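Local structure of myosin regulatory light chain (Physarum polycephalum, 2BL0) at residues B[8-11]-B[12-16]; B[24-27]-B[28-31]; B[57-60]-B[61-65]. The protein probably binds calcium through EF-hands and serves as a light chain of myosin II, a motor protein. All coordinates share one frame; numbering follows the deposited sequence. Where two conformers were deposited one is given.

Overall arrangement
Interaction 1 comes first along the chain, in the last turns of helix 4-14, where D15 hands over to the calcium loop. Beyond that loop and strand 22-23, interaction 2 starts helix 27-33. Interaction 3 lies later still, along helix 57-64, which follows strand 54-55, the antiparallel partner of strand 22-23. Each contact closes only a helical turn within a continuous run of residues; they follow in series, neither nested nor crossing. Their side chains nevertheless meet in space: F14 of interaction 1 packs on S29 and A30, F60 of interaction 3 touches A30 and L31, and F11 reaches L57. Together these contacts tie the helices around the calcium site to helix 57-64.

Interaction 1: residues B[8-11]-B[12-16]; sequences QECF and QIFDK. With CA (calcium ion), chain D.
The first helix of EF-hand 1 runs out into the calcium loop here, with F11 and D15 one turn apart at its end. D15 N donates to F11 O over 2.9 Å, and the chain then leaves the helix through an inverse gamma turn centred on D15. The F11 ring slants across the aspartate, its CE2 lying 4.1 Å from D15 CB and its plane turned 60° from the carboxylate. With CG anti to the backbone N (chi1 -178°), the D15 carboxylate reaches out past the helix end, where OD1 binds the calcium ion at 2.2 Å. Two waters, OD1 of D17, OD1 of D19 and the carbonyl oxygen of K21 complete six ligands. On another flank, C10 SG comes within 3.9 Å of F14 CE1 in an oblique sulfur-aromatic contact. C10 O accepts from F14 N over 3.2 Å and also lies at the edge of the F14 ring, in its plane. Further back, the amides of Q8 and Q12 stack with their planes 25° apart, while I13 runs beside E9, whose OE1 forms a salt bridge to a basic side chain of another protein chain. Because OD2 of D15 is bonded to G20 N while OD1 holds the metal, the carboxylate is fixed in rotation, and both partners would be expected to stabilise its negative charge.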
loop_
_atom_site.group_PDB
_atom_site.type_symbol
_atom_site.label_atom_id
_atom_site.label_comp_id
_atom_site.label_asym_id
_atom_site.label_seq_id
_atom_site.Cartn_x
_atom_site.Cartn_y
_atom_site.Cartn_z
ATOM N N GLN B 8 11.617 3.256 0.697
ATOM C CA GLN B 8 11.613 2.084 1.583
ATOM C C GLN B 8 10.468 1.119 1.263
ATOM O O GLN B 8 10.649 -0.091 1.225
ATOM C CB GLN B 8 11.520 2.514 3.047
ATOM C CG GLN B 8 11.440 1.342 4.024
ATOM C CD GLN B 8 11.425 1.801 5.466
ATOM O OE1 GLN B 8 12.191 1.304 6.288
ATOM N NE2 GLN B 8 10.559 2.743 5.771
ATOM N N GLU B 9 9.281 1.666 1.042
ATOM C CA GLU B 9 8.100 0.875 0.747
ATOM C C GLU B 9 8.310 0.050 -0.504
ATOM O O GLU B 9 7.961 -1.128 -0.564
ATOM C CB GLU B 9 6.899 1.811 0.536
ATOM C CG GLU B 9 5.580 1.122 0.223
ATOM C CD GLU B 9 4.434 2.093 0.011
ATOM O OE1 GLU B 9 4.615 3.123 -0.669
ATOM O OE2 GLU B 9 3.348 1.824 0.543
ATOM N N CYS B 10 8.837 0.706 -1.530
ATOM C CA CYS B 10 9.123 0.041 -2.777
ATOM C C CYS B 10 10.115 -1.084 -2.574
ATOM O O CYS B 10 9.861 -2.198 -3.017
ATOM C CB CYS B 10 9.631 1.046 -3.811
ATOM S SG CYS B 10 10.277 0.306 -5.348
ATOM N N PHE B 11 11.213 -0.812 -1.867
ATOM C CA PHE B 11 12.230 -1.825 -1.614
ATOM C C PHE B 11 11.623 -3.037 -0.912
ATOM O O PHE B 11 11.871 -4.171 -1.305
ATOM C CB PHE B 11 13.381 -1.251 -0.792
ATOM C CG PHE B 11 14.507 -2.229 -0.564
ATOM C CD1 PHE B 11 15.578 -2.308 -1.466
ATOM C CD2 PHE B 11 14.504 -3.050 0.538
ATOM C CE1 PHE B 11 16.603 -3.210 -1.270
ATOM C CE2 PHE B 11 15.516 -3.939 0.746
ATOM C CZ PHE B 11 16.574 -4.025 -0.148
ATOM N N GLN B 12 10.814 -2.785 0.104
ATOM C CA GLN B 12 10.211 -3.858 0.879
ATOM C C GLN B 12 9.290 -4.721 0.019
ATOM O O GLN B 12 9.184 -5.921 0.232
ATOM C CB GLN B 12 9.442 -3.299 2.083
ATOM C CG GLN B 12 10.357 -2.663 3.091
ATOM C CD GLN B 12 9.644 -2.106 4.302
ATOM O OE1 GLN B 12 10.240 -2.030 5.370
ATOM N NE2 GLN B 12 8.382 -1.716 4.148
ATOM N N ILE B 13 8.620 -4.111 -0.954
ATOM C CA ILE B 13 7.756 -4.855 -1.864
ATOM C C ILE B 13 8.573 -5.806 -2.745
ATOM O O ILE B 13 8.168 -6.943 -2.959
ATOM C CB ILE B 13 6.866 -3.882 -2.691
ATOM C CG1 ILE B 13 5.741 -3.321 -1.806
ATOM C CG2 ILE B 13 6.257 -4.562 -3.900
ATOM C CD1 ILE B 13 5.080 -2.120 -2.387
ATOM N N PHE B 14 9.731 -5.346 -3.217
ATOM C CA PHE B 14 10.643 -6.167 -3.997
ATOM C C PHE B 14 11.332 -7.243 -3.156
ATOM O O PHE B 14 11.661 -8.305 -3.673
ATOM C CB PHE B 14 11.689 -5.306 -4.705
ATOM C CG PHE B 14 11.214 -4.732 -6.008
ATOM C CD1 PHE B 14 10.427 -3.593 -6.050
ATOM C CD2 PHE B 14 11.555 -5.345 -7.203
ATOM C CE1 PHE B 14 9.963 -3.077 -7.270
ATOM C CE2 PHE B 14 11.100 -4.857 -8.400
ATOM C CZ PHE B 14 10.307 -3.724 -8.450
ATOM N N ASP B 15 11.543 -6.965 -1.870
ATOM C CA ASP B 15 12.248 -7.882 -0.965
ATOM C C ASP B 15 11.210 -8.839 -0.386
ATOM O O ASP B 15 10.817 -8.741 0.782
ATOM C CB ASP B 15 12.952 -7.093 0.133
ATOM C CG ASP B 15 13.741 -7.966 1.089
ATOM O OD1 ASP B 15 14.119 -9.101 0.721
ATOM O OD2 ASP B 15 14.055 -7.560 2.238
ATOM N N LYS B 16 10.777 -9.772 -1.219
ATOM C CA LYS B 16 9.655 -10.645 -0.864
ATOM C C LYS B 16 9.948 -11.539 0.349
ATOM O O LYS B 16 9.037 -11.829 1.147
ATOM C CB LYS B 16 9.246 -11.470 -2.087
ATOM C CG LYS B 16 8.521 -10.625 -3.155
ATOM C CD LYS B 16 7.817 -11.496 -4.196
ATOM C CE LYS B 16 7.437 -10.701 -5.458
ATOM N NZ LYS B 16 8.147 -11.184 -6.689
HETATM CA CA CA D . 15.372 -10.527 -0.439
HETATM O O HOH W 1 14.357 -10.489 -2.494
HETATM O O HOH W 2 16.850 -11.914 -1.352
#

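Interaction 2: residues B[24-27]-B[28-31]; sequences IEEL and GSAL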
loop_
_atom_site.group_PDB
_atom_site.type_symbol
_atom_site.label_atom_id
_atom_site.label_comp_id
_atom_site.label_asym_id
_atom_site.label_seq_id
_atom_site.Cartn_x
_atom_site.Cartn_y
_atom_site.Cartn_z
ATOM N N ILE B 24 20.174 -7.929 -7.956
ATOM C CA ILE B 24 20.613 -6.890 -8.883
ATOM C C ILE B 24 19.822 -6.902 -10.185
ATOM O O ILE B 24 19.705 -5.865 -10.840
ATOM C CB ILE B 24 22.142 -7.039 -9.169
ATOM C CG1 ILE B 24 22.694 -5.752 -9.794
ATOM C CG2 ILE B 24 22.416 -8.233 -10.086
ATOM C CD1 ILE B 24 22.859 -4.608 -8.816
ATOM N N GLU B 25 19.271 -8.065 -10.560
ATOM C CA GLU B 25 18.457 -8.182 -11.766
ATOM C C GLU B 25 17.141 -7.443 -11.674
ATOM O O GLU B 25 16.482 -7.210 -12.695
ATOM C CB GLU B 25 18.180 -9.642 -12.105
ATOM C CG GLU B 25 19.432 -10.479 -12.332
ATOM C CD GLU B 25 20.330 -9.950 -13.441
ATOM O OE1 GLU B 25 21.562 -10.221 -13.384
ATOM O OE2 GLU B 25 19.831 -9.288 -14.383
ATOM N N GLU B 26 16.754 -7.077 -10.454
ATOM C CA GLU B 26 15.574 -6.264 -10.245
ATOM C C GLU B 26 15.823 -4.774 -10.007
ATOM O O GLU B 26 14.879 -4.034 -9.804
ATOM C CB GLU B 26 14.792 -6.806 -9.052
ATOM C CG GLU B 26 14.360 -8.256 -9.183
ATOM C CD GLU B 26 13.244 -8.449 -10.185
ATOM O OE1 GLU B 26 12.595 -7.453 -10.552
ATOM O OE2 GLU B 26 13.010 -9.613 -10.598
ATOM N N LEU B 27 17.068 -4.322 -10.038
ATOM C CA LEU B 27 17.363 -2.918 -9.789
ATOM C C LEU B 27 16.667 -2.023 -10.796
ATOM O O LEU B 27 16.064 -1.049 -10.424
ATOM C CB LEU B 27 18.884 -2.674 -9.808
ATOM C CG LEU B 27 19.358 -1.231 -9.555
ATOM C CD1 LEU B 27 18.873 -0.664 -8.221
ATOM C CD2 LEU B 27 20.869 -1.150 -9.638
ATOM N N GLY B 28 16.744 -2.357 -12.080
ATOM C CA GLY B 28 16.062 -1.577 -13.091
ATOM C C GLY B 28 14.575 -1.449 -12.809
ATOM O O GLY B 28 14.030 -0.345 -12.821
ATOM N N SER B 29 13.923 -2.577 -12.541
ATOM C CA SER B 29 12.485 -2.614 -12.248
ATOM C C SER B 29 12.112 -1.750 -11.056
ATOM O O SER B 29 11.129 -1.025 -11.089
ATOM C CB SER B 29 12.034 -4.057 -12.006
ATOM O OG SER B 29 12.165 -4.785 -13.211
ATOM N N ALA B 30 12.934 -1.812 -10.016
ATOM C CA ALA B 30 12.706 -1.044 -8.792
ATOM C C ALA B 30 12.873 0.465 -9.028
ATOM O O ALA B 30 12.044 1.262 -8.562
ATOM C CB ALA B 30 13.635 -1.552 -7.678
ATOM N N LEU B 31 13.923 0.867 -9.747
ATOM C CA LEU B 31 14.117 2.277 -10.118
ATOM C C LEU B 31 12.954 2.786 -10.954
ATOM O O LEU B 31 12.373 3.858 -10.693
ATOM C CB LEU B 31 15.427 2.467 -10.891
ATOM C CG LEU B 31 16.695 2.244 -10.098
ATOM C CD1 LEU B 31 17.839 2.094 -11.061
ATOM C CD2 LEU B 31 16.934 3.378 -9.106
HETATM O O HOH W 3 18.600 -4.495 -13.056
HETATM O O HOH W 4 15.208 -5.013 -13.619
#
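L27 and L31 form the tight side of this contact, one turn apart at the start of helix 27-33. Their side chains slant across each other, L27 CG lying 4.0 Å from L31 CD1. In L31, CG stands beside the backbone N (chi1 -68°), which lays the side chain over the preceding turn and brings CG to 3.4 Å from L27 O. That same oxygen accepts from L31 N at 3.0 Å in a nearly straight bond, 172° at the hydrogen. Next to it A30 N donates to E26 O over 3.0 Å. The apolar groups are closed in from two directions: I46 and L50 of helix 40-50 pack on L27, while F60, V63 and Y64 of helix 57-64 pack on L31.

The backbone before this turn is looser and wet. I24 O takes a direct bond from L27 N, but where helical bonds to G28 N and S29 N would follow, water steps in: one donates to I24 O and accepts from G28 N at 3.0 Å, and a second links E25 O to S29 N likewise. S29 OG, near the second water, makes a weak hydrogen bond to an acidic side chain of another protein chain. E26 is a predicted calcium ligand; in one of its two conformers its side chain is about 9 Å from the calcium ion at the nearest atoms, so its position is uncertain. Lying between strand 22-23 of the calcium loop and helix 27-33, the segment is the loop end and start of the exiting helix of EF-hand 1.

Interaction 3: residues B[57-60]-B[61-65]; sequences LATF and KTVYR
K61 lies across L57 with its aliphatic chain, CE coming 3.8 Å from L57 CG and nearly as close to both methyls. The lysine chain starts beside its own backbone N (chi1 -77°) and then runs fully extended, which carries CG past L57 O and CE onto the leucine branch. With an alanine in place of K61 the side of L57 now covered by CE is likely to lose its cover. One residue on, A58 O is gripped twice by T62: OG1 donates over 2.9 Å and N over 3.1 Å, reaching the oxygen from opposite faces of its carbonyl plane. V63 N bonds to T59 O at 2.8 Å, and the two CG2 methyls meet at 4.2 Å. All this lies on helix 57-64, where D56 OD1 accepts from T59 N at the start; the preceding strand 54-55 pairs with 22-23 as in the short sheet joining two EF-hand loops. The helix's inner face is set by neighbours: F11 of helix 4-14 lies on L57, A30 and L31 of helix 27-33 on F60, and I46 of helix 40-50 on V63. Farther along, the hydroxyl of Y64 is hydrogen-bonded to L34 O and A2 N.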
loop_
_atom_site.group_PDB
_atom_site.type_symbol
_atom_site.label_atom_id
_atom_site.label_comp_id
_atom_site.label_asym_id
_atom_site.label_seq_id
_atom_site.Cartn_x
_atom_site.Cartn_y
_atom_site.Cartn_z
ATOM N N LEU B 57 18.829 -1.512 0.991
ATOM C CA LEU B 57 18.024 -0.306 0.921
ATOM C C LEU B 57 18.879 0.941 0.814
ATOM O O LEU B 57 18.568 1.821 0.032
ATOM C CB LEU B 57 17.106 -0.195 2.140
ATOM C CG LEU B 57 16.306 1.108 2.269
ATOM C CD1 LEU B 57 15.383 1.307 1.072
ATOM C CD2 LEU B 57 15.547 1.143 3.585
ATOM N N ALA B 58 19.963 1.002 1.584
ATOM C CA ALA B 58 20.864 2.160 1.579
ATOM C C ALA B 58 21.404 2.388 0.187
ATOM O O ALA B 58 21.442 3.509 -0.287
ATOM C CB ALA B 58 22.010 1.980 2.578
ATOM N N THR B 59 21.792 1.305 -0.472
ATOM C CA THR B 59 22.250 1.346 -1.852
ATOM C C THR B 59 21.162 1.815 -2.822
ATOM O O THR B 59 21.370 2.707 -3.657
ATOM C CB THR B 59 22.784 -0.032 -2.239
ATOM O OG1 THR B 59 24.023 -0.273 -1.526
ATOM C CG2 THR B 59 23.141 -0.108 -3.714
ATOM N N PHE B 60 19.977 1.248 -2.685
ATOM C CA PHE B 60 18.867 1.605 -3.537
ATOM C C PHE B 60 18.607 3.096 -3.438
ATOM O O PHE B 60 18.402 3.746 -4.454
ATOM C CB PHE B 60 17.627 0.829 -3.116
ATOM C CG PHE B 60 16.420 1.060 -3.978
ATOM C CD1 PHE B 60 16.493 1.000 -5.376
ATOM C CD2 PHE B 60 15.188 1.259 -3.397
ATOM C CE1 PHE B 60 15.345 1.163 -6.137
ATOM C CE2 PHE B 60 14.059 1.423 -4.165
ATOM C CZ PHE B 60 14.143 1.369 -5.530
ATOM N N LYS B 61 18.610 3.630 -2.215
ATOM C CA LYS B 61 18.402 5.077 -2.014
ATOM C C LYS B 61 19.439 5.904 -2.742
ATOM O O LYS B 61 19.103 6.870 -3.433
ATOM C CB LYS B 61 18.442 5.406 -0.524
ATOM C CG LYS B 61 17.184 5.025 0.202
ATOM C CD LYS B 61 17.340 5.256 1.705
ATOM C CE LYS B 61 16.080 4.913 2.444
ATOM N NZ LYS B 61 16.156 5.298 3.877
ATOM N N THR B 62 20.696 5.514 -2.580
ATOM C CA THR B 62 21.829 6.202 -3.159
ATOM C C THR B 62 21.741 6.195 -4.688
ATOM O O THR B 62 21.934 7.215 -5.332
ATOM C CB THR B 62 23.156 5.540 -2.702
ATOM O OG1 THR B 62 23.284 5.573 -1.259
ATOM C CG2 THR B 62 24.324 6.328 -3.191
ATOM N N VAL B 63 21.452 5.039 -5.264
ATOM C CA VAL B 63 21.347 4.894 -6.708
ATOM C C VAL B 63 20.170 5.722 -7.242
ATOM O O VAL B 63 20.303 6.461 -8.221
ATOM C CB VAL B 63 21.199 3.422 -7.106
ATOM C CG1 VAL B 63 20.855 3.287 -8.607
ATOM C CG2 VAL B 63 22.478 2.686 -6.823
ATOM N N TYR B 64 19.029 5.613 -6.556
ATOM C CA TYR B 64 17.807 6.269 -6.991
ATOM C C TYR B 64 17.925 7.776 -6.949
ATOM O O TYR B 64 17.355 8.459 -7.788
ATOM C CB TYR B 64 16.601 5.814 -6.159
ATOM C CG TYR B 64 15.321 6.531 -6.551
ATOM C CD1 TYR B 64 14.578 6.121 -7.644
ATOM C CD2 TYR B 64 14.876 7.622 -5.825
ATOM C CE1 TYR B 64 13.407 6.791 -8.008
ATOM C CE2 TYR B 64 13.725 8.315 -6.181
ATOM C CZ TYR B 64 12.988 7.883 -7.272
ATOM O OH TYR B 64 11.837 8.533 -7.612
ATOM N N ARG B 65 18.671 8.299 -5.991
ATOM C CA ARG B 65 18.754 9.757 -5.816
ATOM C C ARG B 65 19.655 10.457 -6.846
ATOM O O ARG B 65 19.683 11.690 -6.934
ATOM C CB ARG B 65 19.201 10.078 -4.394
ATOM C CG ARG B 65 18.134 9.790 -3.346
ATOM C CD ARG B 65 16.879 10.628 -3.485
ATOM N NE ARG B 65 16.028 10.500 -2.299
ATOM C CZ ARG B 65 14.747 10.862 -2.245
ATOM N NH1 ARG B 65 14.144 11.396 -3.309
ATOM N NH2 ARG B 65 14.065 10.698 -1.113
#